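Local coordinates for putative cell adhesion protein (PDB 4K4K) that probably forms part of the tip of a fimbrium, a filamentous cell-surface appendage that mediates cell adhesion and biofilm formation, at residues V104-Q109 against K113-M118; I146-D151 against T163-S168; M216-T221 against Y251-S256; F220-P223 against A229-W232. One frame throughout, in Å; residues are numbered along the deposited sequence. Where two conformers were deposited one is given.

Contact 1. Residues V104-Q109 against K113-M118; sequences VDVSVQ and KDIDLM
In the loop that joins strand 101-105 to strand 118-126, Ile115 pushes its side chain against the turn formed by residues 105-109. Its methyl CG2 lies 3.5 Å from Asp105 O and 3.6 Å from Val108 O, while CD1 at the other end reaches the amide of Gln109, 3.6 Å from NE2. A branched aliphatic chain suits this place because its two arms together span the turn, both passing near Val108 O. CG1 sits between the backbone N and the carbonyl carbon (chi1 60°), which leaves CG2 beside the backbone N. CD1 also meets Val106 CG1, the two side chains crossing at about a right angle. Farther along, Leu117 CD2 packs on Val104 CG2 at 3.7 Å. The turn has its own polar framework: Asp105 OD1 accepts from both Ser107 N and Ser107 OG, the former from above the carboxylate plane. Gln109, bent at chi2, sends NE2 back to Val106 O (2.8 Å), meeting a lone pair in the carbonyl plane. Ile206 O of strand 202-207 is a second acceptor for NE2, which holds the amide beside the isoleucine. The aspartate side chain bonded to the backbone N two residues on defines an Asx turn, here begun by the last residue of strand 101-105.

Contact 2. Residues I146-D151 against T163-S168; sequences ITIKAD and TTVSIS
Apolar contact alone joins residues 146-151 to residues 163-168, and it runs through methyl groups of beta-branched side chains. Ile148 CD1 meets two methyls, 3.7 Å from Val165 CG2 and 4.1 Å from Thr163 CG2. The Ile148 and Val165 side chains run antiparallel past one another, each partly alongside the other. Ile146 and Val165 instead meet tip to tip, CD1 to CG1 at 4.1 Å. Val165 serves both isoleucines because its methyls diverge: CG1 is anti to the backbone N (chi1 -172°) and turns to Ile146, whereas CG2, beside that N, turns to Ile148. Thr163 divides its branches by character, offering CG2 to the isoleucine and giving OG1 to Leu160 O in a hydrogen bond, which satisfies a buried hydroxyl. The backbones stay well apart, with the CA atoms of Ile146 and Val165 9.0 Å from each other, a spacing bridged by side chains. Ile253 and Ile255 of strand 247-256 flank the isoleucines, and Phe220 lies against Val165. Inward side chains of two strands, meeting across a gap that their backbones do not bridge, are typical of a beta-sandwich core, in keeping with the transthyretin-like fold of the fimbrillin superfamily.

Contact 3. Residues M216-T221 against Y251-S256; sequences MALTFT and YTITIS
Ile253, the third residue of the second segment, makes the chief contact, its side chain meeting that of Phe220 from the opposite direction. Its CG2 lies over one face of the ring, 4.0 Å from the centroid of the Phe220 ring and 21° off the normal, a CH-pi contact displaced toward the rim. The other branch follows the ring's far end, with CD1 3.5 Å from Phe220 CZ. CG2 is anti to the backbone N and CG1 beside it (chi1 -40°), and with both arms thus directed at the phenylalanine a beta-branched residue lets one branch cover the face while the other reaches the CZ end. Ile253 CD1 also touches Leu218 CD1, at 4.3 Å. The two strand axes pass 10.8 Å apart at 47°, so the side chains, rather than the backbones, fill the interval, as between the layers of a beta-sandwich. Alternation in the extended chain turns Thr254, like Thr252 before it, to the opposite side of the strand, against Lys149 of strand 132-150. Ile255 faces inward again, and its CD1 approaches Phe220 CB to 4.3 Å, near the base of the aromatic side chain, while Ile148 packs against it from strand 132-150.

Contact 4. Residues F220-P223 against A229-W232; sequences FTVP and AFHW
Strands 217-222 and 228-233 form an antiparallel beta hairpin, and Phe220 and Phe230 are a hydrogen-bonded pair in its ladder. Phe220 N donates to Phe230 O at 2.8 Å, and Phe230 N returns the bond to Phe220 O at 2.9 Å. Both bonds are nearly straight, with angles of 170° and 171° at the hydrogen. Phe220 O also receives a CA-H...O contact from Ala229 CA. The side chains of the paired phenylalanines leave the same face of the sheet, with Phe220 CB 4.4 Å from Phe230 CB. That face is turned to the sandwich core, which suits large aromatics, and Phe230 packs there on Ile255 and Val260. Val222 CG2 comes up at the edge of the Phe230 ring, near its plane, 3.8 Å from Phe230 CE2. The valine's chi1 of -174° sets CG2 beside its own backbone N and directs it to the neighbouring strand. Thr221 and Ala229, the next pair toward the turn, are non-hydrogen-bonded and project from the other face, with Thr221 OG1 4.3 Å from Ala229 CB. Small or polar residues fit this partly exposed face, and farther along it His231 ND1 bonds to Thr219 OG1.

How the contacts relate
Contacts 2, 3 and 4 build one continuous core: the centres of contacts 2 and 3 lie about 4 Å apart, and the centre of contact 4 is about 7 Å from that of contact 3. Phe220 belongs to both 3 and 4, pairing along its sheet in one and reaching across the interior in the other. Contacts 2 and 3 span the same interior: strands 132-150 and 247-256 lie side by side, joined by Thr147 O and Ile253 N at 2.8 Å, and strand 164-177 adjoins 217-222, where Thr164 O lies 3.1 Å from Thr221 N. Contact 1 stands apart near the middle of the chain, its centre about 21 Å from that of contact 2, although strand 101-105 pairs with strand 164-177.

Contact 1. Residues V104-Q109 against K113-M118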
loop_
_atom_site.group_PDB
_atom_site.type_symbol
_atom_site.label_atom_id
_atom_site.label_comp_id
_atom_site.label_asym_id
_atom_site.label_seq_id
_atom_site.Cartn_x
_atom_site.Cartn_y
_atom_site.Cartn_z
ATOM N N VAL A 104 10.483 -3.530 2.488
ATOM C CA VAL A 104 9.398 -3.949 1.609
ATOM C C VAL A 104 9.808 -5.195 0.844
ATOM O O VAL A 104 10.882 -5.197 0.245
ATOM C CB VAL A 104 9.031 -2.809 0.581
ATOM C CG1 VAL A 104 7.970 -3.256 -0.415
ATOM C CG2 VAL A 104 8.602 -1.508 1.269
ATOM N N ASP A 105 8.919 -6.189 0.761
ATOM C CA ASP A 105 9.088 -7.369 -0.083
ATOM C C ASP A 105 7.720 -7.646 -0.723
ATOM O O ASP A 105 6.761 -7.890 -0.003
ATOM C CB ASP A 105 9.645 -8.587 0.695
ATOM C CG ASP A 105 9.878 -9.838 -0.146
ATOM O OD1 ASP A 105 9.587 -9.808 -1.376
ATOM O OD2 ASP A 105 10.317 -10.857 0.421
ATOM N N VAL A 106 7.599 -7.447 -2.043
ATOM C CA VAL A 106 6.311 -7.631 -2.732
ATOM C C VAL A 106 6.294 -8.997 -3.480
ATOM O O VAL A 106 5.396 -9.198 -4.303
ATOM C CB VAL A 106 5.917 -6.439 -3.664
ATOM C CG1 VAL A 106 5.650 -5.147 -2.858
ATOM C CG2 VAL A 106 6.961 -6.207 -4.762
ATOM N N SER A 107 7.258 -9.932 -3.179
ATOM C CA SER A 107 7.300 -11.276 -3.796
ATOM C C SER A 107 6.060 -12.079 -3.444
ATOM O O SER A 107 5.633 -12.923 -4.234
ATOM C CB SER A 107 8.535 -12.052 -3.347
ATOM O OG SER A 107 9.742 -11.382 -3.673
ATOM N N VAL A 108 5.505 -11.850 -2.231
ATOM C CA VAL A 108 4.308 -12.559 -1.747
ATOM C C VAL A 108 3.176 -11.540 -1.758
ATOM O O VAL A 108 3.185 -10.581 -0.976
ATOM C CB VAL A 108 4.500 -13.251 -0.363
ATOM C CG1 VAL A 108 3.192 -13.911 0.093
ATOM C CG2 VAL A 108 5.626 -14.287 -0.419
ATOM N N GLN A 109 2.223 -11.733 -2.669
ATOM C CA GLN A 109 1.113 -10.792 -2.904
ATOM C C GLN A 109 -0.093 -10.945 -1.985
ATOM O O GLN A 109 -0.831 -9.977 -1.798
ATOM C CB GLN A 109 0.612 -10.933 -4.335
ATOM C CG GLN A 109 1.611 -10.412 -5.360
ATOM C CD GLN A 109 1.643 -8.903 -5.343
ATOM O OE1 GLN A 109 0.616 -8.253 -5.510
ATOM N NE2 GLN A 109 2.808 -8.318 -5.083
ATOM N N LYS A 113 -3.170 -6.543 2.000
ATOM C CA LYS A 113 -3.059 -5.589 3.123
ATOM C C LYS A 113 -1.721 -5.709 3.881
ATOM O O LYS A 113 -1.277 -4.719 4.450
ATOM C CB LYS A 113 -4.245 -5.727 4.105
ATOM C CG LYS A 113 -4.261 -6.995 4.963
ATOM C CD LYS A 113 -5.320 -6.916 6.058
ATOM C CE LYS A 113 -5.243 -8.061 7.036
ATOM N NZ LYS A 113 -4.132 -7.892 8.013
ATOM N N ASP A 114 -1.069 -6.895 3.866
ATOM C CA ASP A 114 0.190 -7.105 4.598
ATOM C C ASP A 114 1.395 -6.499 3.885
ATOM O O ASP A 114 2.449 -6.372 4.514
ATOM C CB ASP A 114 0.421 -8.605 4.848
ATOM C CG ASP A 114 -0.519 -9.156 5.927
ATOM O OD1 ASP A 114 -1.296 -8.361 6.503
ATOM O OD2 ASP A 114 -0.463 -10.371 6.201
ATOM N N ILE A 115 1.258 -6.134 2.586
ATOM C CA ILE A 115 2.367 -5.497 1.862
ATOM C C ILE A 115 1.991 -4.054 1.448
ATOM O O ILE A 115 2.780 -3.388 0.794
ATOM C CB ILE A 115 2.852 -6.344 0.647
ATOM C CG1 ILE A 115 1.701 -6.562 -0.397
ATOM C CG2 ILE A 115 3.479 -7.658 1.125
ATOM C CD1 ILE A 115 2.164 -7.106 -1.796
ATOM N N ASP A 116 0.793 -3.587 1.812
ATOM C CA ASP A 116 0.333 -2.259 1.452
ATOM C C ASP A 116 0.956 -1.206 2.402
ATOM O O ASP A 116 0.297 -0.698 3.301
ATOM C CB ASP A 116 -1.203 -2.215 1.481
ATOM C CG ASP A 116 -1.781 -0.940 0.929
ATOM O OD1 ASP A 116 -0.988 -0.076 0.444
ATOM O OD2 ASP A 116 -3.005 -0.754 1.048
ATOM N N LEU A 117 2.221 -0.860 2.155
ATOM C CA LEU A 117 2.939 0.116 2.987
ATOM C C LEU A 117 2.329 1.508 2.798
ATOM O O LEU A 117 2.166 1.987 1.662
ATOM C CB LEU A 117 4.427 0.120 2.582
ATOM C CG LEU A 117 5.291 1.237 3.210
ATOM C CD1 LEU A 117 5.412 1.070 4.743
ATOM C CD2 LEU A 117 6.658 1.357 2.482
HETATM N N MSE A 118 1.985 2.150 3.906
HETATM C CA MSE A 118 1.449 3.510 3.892
HETATM C C MSE A 118 2.184 4.343 4.925
HETATM O O MSE A 118 2.580 3.815 5.974
HETATM C CB MSE A 118 -0.073 3.547 4.192
HETATM C CG MSE A 118 -0.907 2.651 3.254
HETATM SE SE MSE A 118 -2.794 3.006 3.513
HETATM C CE MSE A 118 -3.058 2.442 5.262
#

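Contact 2. Residues I146-D151 against T163-S168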
loop_
_atom_site.group_PDB
_atom_site.type_symbol
_atom_site.label_atom_id
_atom_site.label_comp_id
_atom_site.label_asym_id
_atom_site.label_seq_id
_atom_site.Cartn_x
_atom_site.Cartn_y
_atom_site.Cartn_z
ATOM N N ILE A 146 -6.944 -5.100 -12.398
ATOM C CA ILE A 146 -7.190 -5.622 -13.738
ATOM C C ILE A 146 -8.562 -6.270 -13.825
ATOM O O ILE A 146 -8.935 -7.090 -12.981
ATOM C CB ILE A 146 -6.031 -6.608 -14.095
ATOM C CG1 ILE A 146 -4.683 -5.839 -14.178
ATOM C CG2 ILE A 146 -6.312 -7.429 -15.377
ATOM C CD1 ILE A 146 -3.467 -6.647 -14.023
ATOM N N THR A 147 -9.310 -5.906 -14.882
ATOM C CA THR A 147 -10.598 -6.509 -15.174
ATOM C C THR A 147 -10.439 -7.220 -16.504
ATOM O O THR A 147 -9.953 -6.616 -17.462
ATOM C CB THR A 147 -11.704 -5.441 -15.193
ATOM O OG1 THR A 147 -11.656 -4.730 -13.963
ATOM C CG2 THR A 147 -13.087 -6.028 -15.368
ATOM N N ILE A 148 -10.822 -8.493 -16.566
ATOM C CA ILE A 148 -10.728 -9.267 -17.801
ATOM C C ILE A 148 -12.118 -9.481 -18.392
ATOM O O ILE A 148 -13.044 -9.828 -17.670
ATOM C CB ILE A 148 -10.016 -10.628 -17.519
ATOM C CG1 ILE A 148 -8.565 -10.418 -17.014
ATOM C CG2 ILE A 148 -10.069 -11.583 -18.721
ATOM C CD1 ILE A 148 -8.076 -11.600 -16.157
ATOM N N LYS A 149 -12.264 -9.308 -19.713
ATOM C CA LYS A 149 -13.519 -9.654 -20.373
ATOM C C LYS A 149 -13.235 -10.260 -21.740
ATOM O O LYS A 149 -12.201 -9.990 -22.344
ATOM C CB LYS A 149 -14.487 -8.457 -20.482
ATOM C CG LYS A 149 -13.955 -7.231 -21.209
ATOM C CD LYS A 149 -14.961 -6.091 -21.113
ATOM C CE LYS A 149 -14.582 -4.921 -21.981
ATOM N NZ LYS A 149 -15.466 -3.745 -21.749
ATOM N N ALA A 150 -14.143 -11.080 -22.219
ATOM C CA ALA A 150 -13.992 -11.652 -23.553
ATOM C C ALA A 150 -14.471 -10.657 -24.599
ATOM O O ALA A 150 -15.240 -9.758 -24.269
ATOM C CB ALA A 150 -14.794 -12.936 -23.659
ATOM N N ASP A 151 -14.087 -10.840 -25.869
ATOM C CA ASP A 151 -14.610 -9.993 -26.930
ATOM C C ASP A 151 -16.129 -10.228 -27.147
ATOM O O ASP A 151 -16.781 -9.406 -27.788
ATOM C CB ASP A 151 -13.845 -10.205 -28.256
ATOM C CG ASP A 151 -13.725 -11.634 -28.777
ATOM O OD1 ASP A 151 -14.415 -12.528 -28.242
ATOM O OD2 ASP A 151 -13.065 -11.827 -29.814
ATOM N N THR A 163 -8.509 -17.920 -15.837
ATOM C CA THR A 163 -7.374 -17.163 -16.374
ATOM C C THR A 163 -6.469 -16.674 -15.240
ATOM O O THR A 163 -6.955 -16.099 -14.263
ATOM C CB THR A 163 -7.851 -15.985 -17.265
ATOM O OG1 THR A 163 -8.544 -16.514 -18.387
ATOM C CG2 THR A 163 -6.701 -15.094 -17.746
ATOM N N THR A 164 -5.155 -16.890 -15.372
ATOM C CA THR A 164 -4.183 -16.395 -14.384
ATOM C C THR A 164 -3.461 -15.195 -14.991
ATOM O O THR A 164 -3.379 -15.072 -16.214
ATOM C CB THR A 164 -3.206 -17.486 -13.937
ATOM O OG1 THR A 164 -2.469 -17.931 -15.073
ATOM C CG2 THR A 164 -3.892 -18.647 -13.249
ATOM N N VAL A 165 -2.961 -14.304 -14.135
ATOM C CA VAL A 165 -2.295 -13.080 -14.568
ATOM C C VAL A 165 -0.991 -12.934 -13.810
ATOM O O VAL A 165 -0.982 -13.060 -12.582
ATOM C CB VAL A 165 -3.205 -11.816 -14.354
ATOM C CG1 VAL A 165 -2.588 -10.555 -14.984
ATOM C CG2 VAL A 165 -4.615 -12.042 -14.885
ATOM N N SER A 166 0.082 -12.594 -14.520
ATOM C CA SER A 166 1.362 -12.285 -13.886
ATOM C C SER A 166 1.986 -11.079 -14.581
ATOM O O SER A 166 1.588 -10.738 -15.699
ATOM C CB SER A 166 2.289 -13.500 -13.913
ATOM O OG SER A 166 2.700 -13.778 -15.240
ATOM N N ILE A 167 2.926 -10.410 -13.913
ATOM C CA ILE A 167 3.652 -9.267 -14.479
ATOM C C ILE A 167 5.141 -9.598 -14.407
ATOM O O ILE A 167 5.612 -10.112 -13.389
ATOM C CB ILE A 167 3.281 -7.909 -13.814
ATOM C CG1 ILE A 167 3.932 -6.716 -14.561
ATOM C CG2 ILE A 167 3.545 -7.884 -12.284
ATOM C CD1 ILE A 167 3.463 -5.276 -14.082
ATOM N N SER A 168 5.868 -9.334 -15.496
ATOM C CA SER A 168 7.279 -9.674 -15.616
ATOM C C SER A 168 8.224 -8.553 -15.191
ATOM O O SER A 168 7.837 -7.389 -15.083
ATOM C CB SER A 168 7.597 -10.053 -17.067
ATOM O OG SER A 168 7.533 -8.896 -17.889
#

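Contact 3. Residues M216-T221 against Y251-S256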
loop_
_atom_site.group_PDB
_atom_site.type_symbol
_atom_site.label_atom_id
_atom_site.label_comp_id
_atom_site.label_asym_id
_atom_site.label_seq_id
_atom_site.Cartn_x
_atom_site.Cartn_y
_atom_site.Cartn_z
HETATM N N MSE A 216 8.378 -4.637 -19.071
HETATM C CA MSE A 216 7.340 -5.293 -18.268
HETATM C C MSE A 216 6.178 -5.721 -19.132
HETATM O O MSE A 216 5.663 -4.936 -19.928
HETATM C CB MSE A 216 6.813 -4.396 -17.151
HETATM C CG MSE A 216 7.850 -4.008 -16.136
HETATM SE SE MSE A 216 7.075 -2.694 -14.921
HETATM C CE MSE A 216 8.691 -2.427 -13.830
ATOM N N ALA A 217 5.736 -6.944 -18.932
ATOM C CA ALA A 217 4.594 -7.459 -19.658
ATOM C C ALA A 217 3.630 -8.170 -18.732
ATOM O O ALA A 217 4.047 -8.795 -17.754
ATOM C CB ALA A 217 5.055 -8.415 -20.765
ATOM N N LEU A 218 2.339 -8.068 -19.035
ATOM C CA LEU A 218 1.304 -8.848 -18.372
ATOM C C LEU A 218 1.131 -10.140 -19.158
ATOM O O LEU A 218 1.027 -10.085 -20.391
ATOM C CB LEU A 218 -0.049 -8.110 -18.296
ATOM C CG LEU A 218 -0.151 -6.847 -17.473
ATOM C CD1 LEU A 218 -1.577 -6.329 -17.491
ATOM C CD2 LEU A 218 0.292 -7.077 -16.012
ATOM N N THR A 219 1.099 -11.293 -18.474
ATOM C CA THR A 219 0.863 -12.580 -19.141
ATOM C C THR A 219 -0.482 -13.107 -18.672
ATOM O O THR A 219 -0.719 -13.214 -17.468
ATOM C CB THR A 219 2.014 -13.591 -18.921
ATOM O OG1 THR A 219 3.204 -13.035 -19.483
ATOM C CG2 THR A 219 1.745 -14.969 -19.582
ATOM N N PHE A 220 -1.358 -13.442 -19.626
ATOM C CA PHE A 220 -2.663 -14.019 -19.344
ATOM C C PHE A 220 -2.663 -15.449 -19.834
ATOM O O PHE A 220 -2.562 -15.652 -21.042
ATOM C CB PHE A 220 -3.787 -13.220 -20.050
ATOM C CG PHE A 220 -3.787 -11.762 -19.682
ATOM C CD1 PHE A 220 -3.041 -10.841 -20.415
ATOM C CD2 PHE A 220 -4.490 -11.311 -18.572
ATOM C CE1 PHE A 220 -3.002 -9.495 -20.043
ATOM C CE2 PHE A 220 -4.443 -9.971 -18.195
ATOM C CZ PHE A 220 -3.691 -9.078 -18.929
ATOM N N THR A 221 -2.751 -16.432 -18.920
ATOM C CA THR A 221 -2.789 -17.856 -19.285
ATOM C C THR A 221 -4.248 -18.284 -19.223
ATOM O O THR A 221 -4.834 -18.253 -18.137
ATOM C CB THR A 221 -1.869 -18.670 -18.358
ATOM O OG1 THR A 221 -0.612 -17.999 -18.232
ATOM C CG2 THR A 221 -1.663 -20.108 -18.842
ATOM N N TYR A 251 -6.629 -1.527 -15.457
ATOM C CA TYR A 251 -6.587 -2.040 -16.823
ATOM C C TYR A 251 -7.818 -2.852 -17.117
ATOM O O TYR A 251 -8.189 -3.716 -16.318
ATOM C CB TYR A 251 -5.338 -2.915 -17.072
ATOM C CG TYR A 251 -4.015 -2.215 -16.849
ATOM C CD1 TYR A 251 -3.482 -1.362 -17.814
ATOM C CD2 TYR A 251 -3.254 -2.465 -15.708
ATOM C CE1 TYR A 251 -2.249 -0.740 -17.628
ATOM C CE2 TYR A 251 -2.027 -1.833 -15.504
ATOM C CZ TYR A 251 -1.525 -0.983 -16.473
ATOM O OH TYR A 251 -0.311 -0.373 -16.286
ATOM N N THR A 252 -8.440 -2.606 -18.283
ATOM C CA THR A 252 -9.540 -3.438 -18.775
ATOM C C THR A 252 -8.964 -4.214 -19.945
ATOM O O THR A 252 -8.544 -3.619 -20.945
ATOM C CB THR A 252 -10.806 -2.653 -19.105
ATOM O OG1 THR A 252 -11.264 -1.988 -17.927
ATOM C CG2 THR A 252 -11.925 -3.569 -19.635
ATOM N N ILE A 253 -8.911 -5.540 -19.798
ATOM C CA ILE A 253 -8.337 -6.427 -20.796
ATOM C C ILE A 253 -9.439 -7.108 -21.576
ATOM O O ILE A 253 -10.246 -7.820 -20.982
ATOM C CB ILE A 253 -7.423 -7.493 -20.105
ATOM C CG1 ILE A 253 -6.572 -6.922 -18.930
ATOM C CG2 ILE A 253 -6.627 -8.339 -21.112
ATOM C CD1 ILE A 253 -5.453 -6.052 -19.261
ATOM N N THR A 254 -9.469 -6.910 -22.894
ATOM C CA THR A 254 -10.421 -7.618 -23.734
ATOM C C THR A 254 -9.653 -8.723 -24.459
ATOM O O THR A 254 -8.762 -8.439 -25.266
ATOM C CB THR A 254 -11.179 -6.685 -24.700
ATOM O OG1 THR A 254 -11.811 -5.655 -23.946
ATOM C CG2 THR A 254 -12.240 -7.446 -25.503
ATOM N N ILE A 255 -10.038 -9.971 -24.221
ATOM C CA ILE A 255 -9.346 -11.092 -24.832
ATOM C C ILE A 255 -10.145 -11.669 -26.002
ATOM O O ILE A 255 -11.347 -11.950 -25.890
ATOM C CB ILE A 255 -9.004 -12.178 -23.779
ATOM C CG1 ILE A 255 -8.210 -11.566 -22.580
ATOM C CG2 ILE A 255 -8.257 -13.377 -24.426
ATOM C CD1 ILE A 255 -7.832 -12.596 -21.452
ATOM N N SER A 256 -9.440 -11.870 -27.127
ATOM C CA SER A 256 -9.960 -12.478 -28.337
ATOM C C SER A 256 -8.999 -13.604 -28.760
ATOM O O SER A 256 -7.886 -13.663 -28.241
ATOM C CB SER A 256 -10.117 -11.413 -29.424
ATOM O OG SER A 256 -8.917 -11.188 -30.138
#

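Contact 4. Residues F220-P223 against A229-W232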
loop_
_atom_site.group_PDB
_atom_site.type_symbol
_atom_site.label_atom_id
_atom_site.label_comp_id
_atom_site.label_asym_id
_atom_site.label_seq_id
_atom_site.Cartn_x
_atom_site.Cartn_y
_atom_site.Cartn_z
ATOM N N PHE A 220 -1.358 -13.442 -19.626
ATOM C CA PHE A 220 -2.663 -14.019 -19.344
ATOM C C PHE A 220 -2.663 -15.449 -19.834
ATOM O O PHE A 220 -2.562 -15.652 -21.042
ATOM C CB PHE A 220 -3.787 -13.220 -20.050
ATOM C CG PHE A 220 -3.787 -11.762 -19.682
ATOM C CD1 PHE A 220 -3.041 -10.841 -20.415
ATOM C CD2 PHE A 220 -4.490 -11.311 -18.572
ATOM C CE1 PHE A 220 -3.002 -9.495 -20.043
ATOM C CE2 PHE A 220 -4.443 -9.971 -18.195
ATOM C CZ PHE A 220 -3.691 -9.078 -18.929
ATOM N N THR A 221 -2.751 -16.432 -18.920
ATOM C CA THR A 221 -2.789 -17.856 -19.285
ATOM C C THR A 221 -4.248 -18.284 -19.223
ATOM O O THR A 221 -4.834 -18.253 -18.137
ATOM C CB THR A 221 -1.869 -18.670 -18.358
ATOM O OG1 THR A 221 -0.612 -17.999 -18.232
ATOM C CG2 THR A 221 -1.663 -20.108 -18.842
ATOM N N VAL A 222 -4.835 -18.638 -20.367
ATOM C CA VAL A 222 -6.230 -19.011 -20.474
ATOM C C VAL A 222 -6.362 -20.540 -20.571
ATOM O O VAL A 222 -6.033 -21.111 -21.608
ATOM C CB VAL A 222 -6.891 -18.290 -21.678
ATOM C CG1 VAL A 222 -8.386 -18.558 -21.718
ATOM C CG2 VAL A 222 -6.615 -16.778 -21.639
ATOM N N PRO A 223 -6.872 -21.206 -19.510
ATOM C CA PRO A 223 -7.008 -22.680 -19.560
ATOM C C PRO A 223 -7.954 -23.165 -20.656
ATOM O O PRO A 223 -7.664 -24.181 -21.295
ATOM C CB PRO A 223 -7.545 -23.041 -18.174
ATOM C CG PRO A 223 -7.273 -21.876 -17.324
ATOM C CD PRO A 223 -7.313 -20.670 -18.210
ATOM N N ALA A 229 -1.043 -18.740 -23.613
ATOM C CA ALA A 229 -0.614 -17.524 -22.938
ATOM C C ALA A 229 -0.537 -16.345 -23.900
ATOM O O ALA A 229 0.075 -16.442 -24.963
ATOM C CB ALA A 229 0.731 -17.736 -22.262
ATOM N N PHE A 230 -1.198 -15.243 -23.519
ATOM C CA PHE A 230 -1.205 -13.950 -24.210
ATOM C C PHE A 230 -0.312 -13.010 -23.432
ATOM O O PHE A 230 -0.363 -13.035 -22.199
ATOM C CB PHE A 230 -2.620 -13.372 -24.275
ATOM C CG PHE A 230 -3.626 -14.170 -25.054
ATOM C CD1 PHE A 230 -3.812 -13.945 -26.405
ATOM C CD2 PHE A 230 -4.430 -15.107 -24.422
ATOM C CE1 PHE A 230 -4.743 -14.684 -27.127
ATOM C CE2 PHE A 230 -5.371 -15.839 -25.144
ATOM C CZ PHE A 230 -5.527 -15.614 -26.489
ATOM N N HIS A 231 0.509 -12.207 -24.131
ATOM C CA HIS A 231 1.431 -11.246 -23.516
ATOM C C HIS A 231 1.102 -9.847 -23.982
ATOM O O HIS A 231 0.785 -9.647 -25.159
ATOM C CB HIS A 231 2.894 -11.597 -23.837
ATOM C CG HIS A 231 3.223 -13.047 -23.620
ATOM N ND1 HIS A 231 3.619 -13.520 -22.379
ATOM C CD2 HIS A 231 3.154 -14.091 -24.483
ATOM C CE1 HIS A 231 3.802 -14.824 -22.531
ATOM N NE2 HIS A 231 3.522 -15.218 -23.774
ATOM N N TRP A 232 1.152 -8.871 -23.066
ATOM C CA TRP A 232 0.863 -7.485 -23.412
ATOM C C TRP A 232 1.878 -6.576 -22.731
ATOM O O TRP A 232 2.115 -6.720 -21.529
ATOM C CB TRP A 232 -0.580 -7.119 -23.038
ATOM C CG TRP A 232 -0.895 -5.658 -23.225
ATOM C CD1 TRP A 232 -1.199 -5.019 -24.394
ATOM C CD2 TRP A 232 -0.881 -4.654 -22.207
ATOM N NE1 TRP A 232 -1.384 -3.673 -24.164
ATOM C CE2 TRP A 232 -1.186 -3.420 -22.828
ATOM C CE3 TRP A 232 -0.631 -4.673 -20.819
ATOM C CZ2 TRP A 232 -1.279 -2.224 -22.104
ATOM C CZ3 TRP A 232 -0.737 -3.491 -20.105
ATOM C CH2 TRP A 232 -1.060 -2.287 -20.741
#